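Local coordinates for ATP phosphoribosyltransferase (Thermotoga maritima, PDB 1O63), which probably catalyses the condensation of ATP with 5-phosphoribose 1-diphosphate to N'-(5'-phosphoribosyl)-ATP, the first step of histidine biosynthesis, at residues 16-19 with 20-24; 174-178 with 179-183; 194-197 with 198-202. All blocks are in the same frame, centred on the assembly; numbering follows the deposited sequence.

Overall arrangement
All three contacts are local, so none closes a long loop. They follow one another along the chain without nesting or crossing. Interaction 1 comes first, over the last turns of helix 13-23, which follows strand 4-8. Interaction 2 lies much later and joins the end of strand 161-176 to helix 178-183, which leads into helix 185-204. Interaction 3 lies on that last helix, near the end of the modelled chain. The first helix and the last one lie together: interactions 1 and 3 have centres about 9 Å apart and touch through Lys22 and Asp202, and through Tyr19 and Ile199. Interaction 2 touches neither, its centre lying about 20 Å and 19 Å from theirs, respectively.

Interaction 1. Residues 16-19 with 20-24; sequences VMTY and LKKTG
Leu20 turns its isobutyl group back along the helix toward Val16 and Met17. Its CG sits 3.4 Å from Val16 O, with CG anti to the carbonyl carbon (chi1 -57°), and its CD1 lies 4.1 Å from SE of Met17, a selenomethionine. These two side chains cross obliquely. Together with Val16 they cover strand 4-8, where Leu20 meets Leu5 and the other two meet Ile7. Tyr19 is also buried, turned to helix 185-204. This is the tight part of the contact. The backbone bond from Leu20 N to Val16 O is straight, at 3.1 Å; the last one, Thr23 N to Tyr19 O, is weak. The helix then ends in a Schellman motif. Gly24 has a positive phi of 115°, and its N bonds to Lys21 O at 3.2 Å and weakly to Leu20 O. Thr23 OG1 also donates to Leu20 O, at 2.9 Å, while the methyl CG2 of Thr23 lies close to Tyr19 O and packs on Leu195 of helix 185-204. An alanine here would probably leave Leu20 O without its hydroxyl donor and open a gap beside Leu195. The other side is more open. Thr18 and Lys22 run side by side, with Thr18 CG2 3.8 Å from Lys22 CE. Lys22 is exposed but tied down by a salt bridge with Asp202 on helix 185-204. Lys21 is extended and stretches out toward solvent.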
loop_
_atom_site.group_PDB
_atom_site.type_symbol
_atom_site.label_atom_id
_atom_site.label_comp_id
_atom_site.label_asym_id
_atom_site.label_seq_id
_atom_site.Cartn_x
_atom_site.Cartn_y
_atom_site.Cartn_z
ATOM N N VAL A 16 16.044 -11.166 -6.820
ATOM C CA VAL A 16 16.670 -10.199 -7.731
ATOM C C VAL A 16 18.058 -9.802 -7.316
ATOM O O VAL A 16 18.991 -9.737 -8.139
ATOM C CB VAL A 16 15.770 -8.949 -7.881
ATOM C CG1 VAL A 16 16.532 -7.902 -8.690
ATOM C CG2 VAL A 16 14.476 -9.352 -8.568
HETATM N N MSE A 17 18.250 -9.450 -6.030
HETATM C CA MSE A 17 19.598 -9.068 -5.576
HETATM C C MSE A 17 20.556 -10.239 -5.726
HETATM O O MSE A 17 21.709 -10.047 -6.096
HETATM C CB MSE A 17 19.548 -8.543 -4.146
HETATM C CG MSE A 17 18.592 -7.311 -4.077
HETATM SE SE MSE A 17 19.428 -5.854 -5.054
HETATM C CE MSE A 17 20.938 -5.645 -3.880
ATOM N N THR A 18 20.090 -11.466 -5.518
ATOM C CA THR A 18 20.984 -12.625 -5.765
ATOM C C THR A 18 21.344 -12.750 -7.219
ATOM O O THR A 18 22.526 -13.025 -7.567
ATOM C CB THR A 18 20.337 -13.901 -5.199
ATOM O OG1 THR A 18 20.439 -13.793 -3.757
ATOM C CG2 THR A 18 21.027 -15.168 -5.641
ATOM N N TYR A 19 20.425 -12.457 -8.150
ATOM C CA TYR A 19 20.775 -12.499 -9.573
ATOM C C TYR A 19 21.915 -11.511 -9.868
ATOM O O TYR A 19 22.874 -11.857 -10.570
ATOM C CB TYR A 19 19.645 -12.193 -10.526
ATOM C CG TYR A 19 18.395 -13.027 -10.481
ATOM C CD1 TYR A 19 18.418 -14.403 -10.368
ATOM C CD2 TYR A 19 17.145 -12.403 -10.581
ATOM C CE1 TYR A 19 17.249 -15.150 -10.315
ATOM C CE2 TYR A 19 15.984 -13.148 -10.543
ATOM C CZ TYR A 19 16.031 -14.506 -10.417
ATOM O OH TYR A 19 14.843 -15.213 -10.382
ATOM N N LEU A 20 21.757 -10.274 -9.422
ATOM C CA LEU A 20 22.784 -9.258 -9.680
ATOM C C LEU A 20 24.113 -9.665 -9.054
ATOM O O LEU A 20 25.178 -9.384 -9.611
ATOM C CB LEU A 20 22.339 -7.926 -9.044
ATOM C CG LEU A 20 20.988 -7.376 -9.511
ATOM C CD1 LEU A 20 20.788 -5.972 -8.933
ATOM C CD2 LEU A 20 20.932 -7.338 -11.036
ATOM N N LYS A 21 24.050 -10.204 -7.840
ATOM C CA LYS A 21 25.253 -10.704 -7.163
ATOM C C LYS A 21 25.958 -11.721 -8.044
ATOM O O LYS A 21 27.141 -11.545 -8.362
ATOM C CB LYS A 21 24.897 -11.281 -5.789
ATOM C CG LYS A 21 26.109 -11.722 -4.973
ATOM C CD LYS A 21 25.715 -12.629 -3.810
ATOM C CE LYS A 21 26.958 -13.089 -3.047
ATOM N NZ LYS A 21 26.638 -14.120 -2.019
ATOM N N LYS A 22 25.218 -12.644 -8.679
ATOM C CA LYS A 22 25.867 -13.617 -9.557
ATOM C C LYS A 22 26.278 -13.085 -10.913
ATOM O O LYS A 22 27.059 -13.766 -11.606
ATOM C CB LYS A 22 25.021 -14.877 -9.744
ATOM C CG LYS A 22 24.599 -15.487 -8.390
ATOM C CD LYS A 22 23.715 -16.685 -8.665
ATOM C CE LYS A 22 23.411 -17.500 -7.427
ATOM N NZ LYS A 22 22.407 -18.570 -7.771
ATOM N N THR A 23 25.789 -11.929 -11.362
ATOM C CA THR A 23 26.244 -11.353 -12.607
ATOM C C THR A 23 27.574 -10.615 -12.432
ATOM O O THR A 23 28.261 -10.354 -13.422
ATOM C CB THR A 23 25.247 -10.391 -13.277
ATOM O OG1 THR A 23 25.232 -9.157 -12.548
ATOM C CG2 THR A 23 23.855 -11.002 -13.313
ATOM N N GLY A 24 27.994 -10.388 -11.199
ATOM C CA GLY A 24 29.240 -9.725 -10.883
ATOM C C GLY A 24 29.088 -8.387 -10.189
ATOM O O GLY A 24 30.080 -7.761 -9.799
#

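Interaction 2. Residues 174-178 with 179-183; sequences VVVNP and VSYRT
Tyr181 N is shared by two carbonyls at the start of helix 178-183. Asn177 O takes the main bond from Tyr181 N at 3.3 Å, with the donor in the carbonyl plane, and Pro178 O takes a weak one. One residue on, Val179 O is held by three donors: Thr183 N, Arg182 N and the hydroxyl of Thr183, whose OG1 lies 2.9 Å from Val179 O and above the carbonyl plane. Asn177 is the N-cap. Its OD1 accepts from Val179 N at 3.2 Å, but the N-H comes in from above the amide plane, 63° out of it. The amide's other end is also held, since ND2 of Asn177 bonds to Ala59 O. Ser180 OG bonds to Asp60 OD1, so the cap, through Ala59, and Ser180, through Asp60, join the helix start to the residues just before strand 61-65. The strand-to-helix turn is completed by an apolar contact. Val176 and Tyr181 meet at about a right angle, with Val176 CG1 3.6 Å from Tyr181 CD2. That methyl is anti to the backbone N (chi1 174°), which aims it at the ring. Both residues also touch Leu192 of helix 185-204, and Pro178 and Val179 lie at the exposed surface.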
loop_
_atom_site.group_PDB
_atom_site.type_symbol
_atom_site.label_atom_id
_atom_site.label_comp_id
_atom_site.label_asym_id
_atom_site.label_seq_id
_atom_site.Cartn_x
_atom_site.Cartn_y
_atom_site.Cartn_z
ATOM N N VAL A 174 11.469 -8.999 -15.889
ATOM C CA VAL A 174 12.441 -7.905 -16.094
ATOM C C VAL A 174 11.831 -6.930 -17.105
ATOM O O VAL A 174 11.234 -7.357 -18.111
ATOM C CB VAL A 174 13.810 -8.381 -16.513
ATOM C CG1 VAL A 174 13.734 -9.315 -17.718
ATOM C CG2 VAL A 174 14.737 -7.193 -16.868
ATOM N N VAL A 175 11.891 -5.632 -16.802
ATOM C CA VAL A 175 11.269 -4.611 -17.631
ATOM C C VAL A 175 12.291 -3.511 -17.924
ATOM O O VAL A 175 13.130 -3.222 -17.062
ATOM C CB VAL A 175 10.019 -3.986 -17.018
ATOM C CG1 VAL A 175 8.808 -4.892 -17.237
ATOM C CG2 VAL A 175 10.188 -3.650 -15.541
ATOM N N VAL A 176 12.269 -2.975 -19.137
ATOM C CA VAL A 176 13.301 -2.009 -19.530
ATOM C C VAL A 176 12.653 -0.709 -19.996
ATOM O O VAL A 176 11.701 -0.731 -20.767
ATOM C CB VAL A 176 14.177 -2.574 -20.666
ATOM C CG1 VAL A 176 15.165 -1.551 -21.216
ATOM C CG2 VAL A 176 15.005 -3.797 -20.215
ATOM N N ASN A 177 13.220 0.414 -19.582
ATOM C CA ASN A 177 12.763 1.727 -20.093
ATOM C C ASN A 177 13.121 1.794 -21.576
ATOM O O ASN A 177 14.275 1.633 -21.969
ATOM C CB ASN A 177 13.499 2.798 -19.293
ATOM C CG ASN A 177 13.355 4.220 -19.770
ATOM O OD1 ASN A 177 12.534 4.543 -20.624
ATOM N ND2 ASN A 177 14.169 5.095 -19.187
ATOM N N PRO A 178 12.143 1.962 -22.453
ATOM C CA PRO A 178 12.360 2.016 -23.882
ATOM C C PRO A 178 13.371 3.048 -24.343
ATOM O O PRO A 178 14.083 2.855 -25.338
ATOM C CB PRO A 178 10.989 2.315 -24.476
ATOM C CG PRO A 178 10.095 2.633 -23.349
ATOM C CD PRO A 178 10.710 2.082 -22.098
ATOM N N VAL A 179 13.445 4.201 -23.705
ATOM C CA VAL A 179 14.426 5.220 -24.060
ATOM C C VAL A 179 15.845 4.753 -23.770
ATOM O O VAL A 179 16.771 4.989 -24.562
ATOM C CB VAL A 179 14.173 6.536 -23.299
ATOM C CG1 VAL A 179 15.306 7.515 -23.523
ATOM C CG2 VAL A 179 12.846 7.146 -23.711
ATOM N N SER A 180 16.037 4.041 -22.657
ATOM C CA SER A 180 17.325 3.510 -22.259
ATOM C C SER A 180 17.847 2.506 -23.292
ATOM O O SER A 180 19.042 2.401 -23.552
ATOM C CB SER A 180 17.241 2.780 -20.904
ATOM O OG SER A 180 16.998 3.709 -19.874
ATOM N N TYR A 181 16.891 1.829 -23.925
ATOM C CA TYR A 181 17.184 0.900 -25.002
ATOM C C TYR A 181 17.680 1.635 -26.234
ATOM O O TYR A 181 18.388 1.087 -27.092
ATOM C CB TYR A 181 15.944 0.037 -25.276
ATOM C CG TYR A 181 16.229 -1.454 -25.237
ATOM C CD1 TYR A 181 17.400 -1.949 -25.799
ATOM C CD2 TYR A 181 15.339 -2.361 -24.685
ATOM C CE1 TYR A 181 17.686 -3.297 -25.790
ATOM C CE2 TYR A 181 15.613 -3.723 -24.684
ATOM C CZ TYR A 181 16.777 -4.182 -25.245
ATOM O OH TYR A 181 17.076 -5.535 -25.284
ATOM N N ARG A 182 17.343 2.913 -26.332
ATOM C CA ARG A 182 17.830 3.789 -27.413
ATOM C C ARG A 182 19.181 4.365 -26.981
ATOM O O ARG A 182 20.231 3.889 -27.436
ATOM C CB ARG A 182 16.802 4.855 -27.708
ATOM C CG ARG A 182 17.159 6.115 -28.427
ATOM C CD ARG A 182 15.940 6.885 -28.928
ATOM N NE ARG A 182 15.253 7.636 -27.901
ATOM C CZ ARG A 182 15.529 8.881 -27.534
ATOM N NH1 ARG A 182 14.838 9.487 -26.567
ATOM N NH2 ARG A 182 16.499 9.555 -28.129
ATOM N N THR A 183 19.190 5.166 -25.933
ATOM C CA THR A 183 20.348 5.857 -25.427
ATOM C C THR A 183 21.512 5.013 -24.973
ATOM O O THR A 183 22.673 5.425 -25.129
ATOM C CB THR A 183 19.920 6.796 -24.254
ATOM O OG1 THR A 183 19.187 6.015 -23.293
ATOM C CG2 THR A 183 19.002 7.887 -24.788
#

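Interaction 3. Residues 194-197 with 198-202; sequences KLQE and VIEHD
Gln196 and Glu200 hold their flat ends one helical turn apart, joined by water rather than stacked. The amide NE2 of Gln196 donates to the water at 2.9 Å, and the water donates to OE2 of Glu200 at 2.7 Å. The two groups do not touch directly, as NE2 of Gln196 and OE2 of Glu200 are 4.4 Å apart. The imidazole of His201 stands clear of the preceding turn. The nearest approach of this residue is by His201 CB, 3.7 Å from Glu197 O. The buried flank is quite different. Ile199 reaches back at a slant to Leu195, and its CD1 is only 3.4 Å from Leu195 CG, tighter than a usual carbon contact. The same CD1 lies 3.6 Å from Leu195 CD1. Ile199 CG1 is anti to the carbonyl carbon (chi1 -74°), which turns the chain toward that earlier turn. The backbone bond beneath is short and straight: Ile199 N lies 2.7 Å from Leu195 O. Leu195 and Ile199 both pack on Phe80, and Ile199 also meets Tyr19. Val198, on the neighbouring flank, touches Lys22, and Leu195 touches Thr23. This is an amphipathic alpha-helix, with a largely apolar flank laid against helix 13-23, where Asp202 meets Lys22 at its far end, and a mostly polar one turned to solvent.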
loop_
_atom_site.group_PDB
_atom_site.type_symbol
_atom_site.label_atom_id
_atom_site.label_comp_id
_atom_site.label_asym_id
_atom_site.label_seq_id
_atom_site.Cartn_x
_atom_site.Cartn_y
_atom_site.Cartn_z
ATOM N N LYS A 194 24.329 -11.122 -19.911
ATOM C CA LYS A 194 24.896 -11.715 -18.713
ATOM C C LYS A 194 23.820 -12.126 -17.707
ATOM O O LYS A 194 23.892 -13.198 -17.104
ATOM C CB LYS A 194 25.851 -10.743 -18.025
ATOM C CG LYS A 194 27.060 -10.346 -18.840
ATOM C CD LYS A 194 27.981 -9.430 -18.032
ATOM C CE LYS A 194 28.513 -10.142 -16.806
ATOM N NZ LYS A 194 29.885 -9.684 -16.447
ATOM N N LEU A 195 22.828 -11.259 -17.509
ATOM C CA LEU A 195 21.767 -11.523 -16.542
ATOM C C LEU A 195 20.905 -12.702 -16.931
ATOM O O LEU A 195 20.639 -13.580 -16.090
ATOM C CB LEU A 195 20.935 -10.248 -16.367
ATOM C CG LEU A 195 19.810 -10.272 -15.344
ATOM C CD1 LEU A 195 20.378 -10.392 -13.936
ATOM C CD2 LEU A 195 18.957 -9.000 -15.484
ATOM N N GLN A 196 20.505 -12.834 -18.199
ATOM C CA GLN A 196 19.712 -14.001 -18.611
ATOM C C GLN A 196 20.483 -15.303 -18.397
ATOM O O GLN A 196 19.911 -16.313 -17.959
ATOM C CB GLN A 196 19.230 -13.868 -20.047
ATOM C CG GLN A 196 18.201 -14.899 -20.508
ATOM C CD GLN A 196 17.693 -14.616 -21.904
ATOM O OE1 GLN A 196 18.232 -13.742 -22.595
ATOM N NE2 GLN A 196 16.685 -15.338 -22.377
ATOM N N GLU A 197 21.782 -15.322 -18.720
ATOM C CA GLU A 197 22.607 -16.503 -18.463
ATOM C C GLU A 197 22.518 -16.915 -16.980
ATOM O O GLU A 197 22.264 -18.055 -16.646
ATOM C CB GLU A 197 24.094 -16.186 -18.719
ATOM C CG GLU A 197 24.621 -16.504 -20.072
ATOM C CD GLU A 197 26.129 -16.391 -20.222
ATOM O OE1 GLU A 197 26.661 -16.973 -21.189
ATOM O OE2 GLU A 197 26.796 -15.720 -19.410
ATOM N N VAL A 198 22.780 -15.954 -16.113
ATOM C CA VAL A 198 22.765 -16.183 -14.660
ATOM C C VAL A 198 21.381 -16.630 -14.213
ATOM O O VAL A 198 21.185 -17.654 -13.548
ATOM C CB VAL A 198 23.176 -14.878 -13.949
ATOM C CG1 VAL A 198 22.842 -14.882 -12.475
ATOM C CG2 VAL A 198 24.663 -14.602 -14.181
ATOM N N ILE A 199 20.372 -15.859 -14.628
ATOM C CA ILE A 199 18.995 -16.140 -14.206
ATOM C C ILE A 199 18.511 -17.495 -14.649
ATOM O O ILE A 199 17.825 -18.233 -13.924
ATOM C CB ILE A 199 18.056 -15.020 -14.691
ATOM C CG1 ILE A 199 18.307 -13.773 -13.822
ATOM C CG2 ILE A 199 16.609 -15.468 -14.629
ATOM C CD1 ILE A 199 17.560 -12.536 -14.307
ATOM N N GLU A 200 18.814 -17.866 -15.885
ATOM C CA GLU A 200 18.430 -19.179 -16.405
ATOM C C GLU A 200 19.003 -20.292 -15.540
ATOM O O GLU A 200 18.289 -21.210 -15.121
ATOM C CB GLU A 200 18.962 -19.303 -17.846
ATOM C CG GLU A 200 18.135 -20.261 -18.685
ATOM C CD GLU A 200 17.806 -19.678 -20.054
ATOM O OE1 GLU A 200 18.719 -19.631 -20.902
ATOM O OE2 GLU A 200 16.657 -19.246 -20.254
ATOM N N HIS A 201 20.314 -20.205 -15.273
ATOM C CA HIS A 201 20.961 -21.233 -14.468
ATOM C C HIS A 201 20.355 -21.296 -13.070
ATOM O O HIS A 201 20.040 -22.377 -12.576
ATOM C CB HIS A 201 22.478 -21.018 -14.383
ATOM C CG HIS A 201 23.160 -22.158 -13.678
ATOM N ND1 HIS A 201 23.301 -23.405 -14.270
ATOM C CD2 HIS A 201 23.680 -22.259 -12.441
ATOM C CE1 HIS A 201 23.909 -24.216 -13.418
ATOM N NE2 HIS A 201 24.145 -23.551 -12.304
ATOM N N ASP A 202 20.097 -20.133 -12.465
ATOM C CA ASP A 202 19.551 -20.096 -11.121
ATOM C C ASP A 202 18.148 -20.687 -11.037
ATOM O O ASP A 202 17.863 -21.448 -10.113
ATOM C CB ASP A 202 19.510 -18.666 -10.559
ATOM C CG ASP A 202 18.970 -18.636 -9.138
ATOM O OD1 ASP A 202 19.760 -18.923 -8.206
ATOM O OD2 ASP A 202 17.767 -18.367 -8.943
HETATM O O HOH W 1 15.293 -16.881 -20.385
#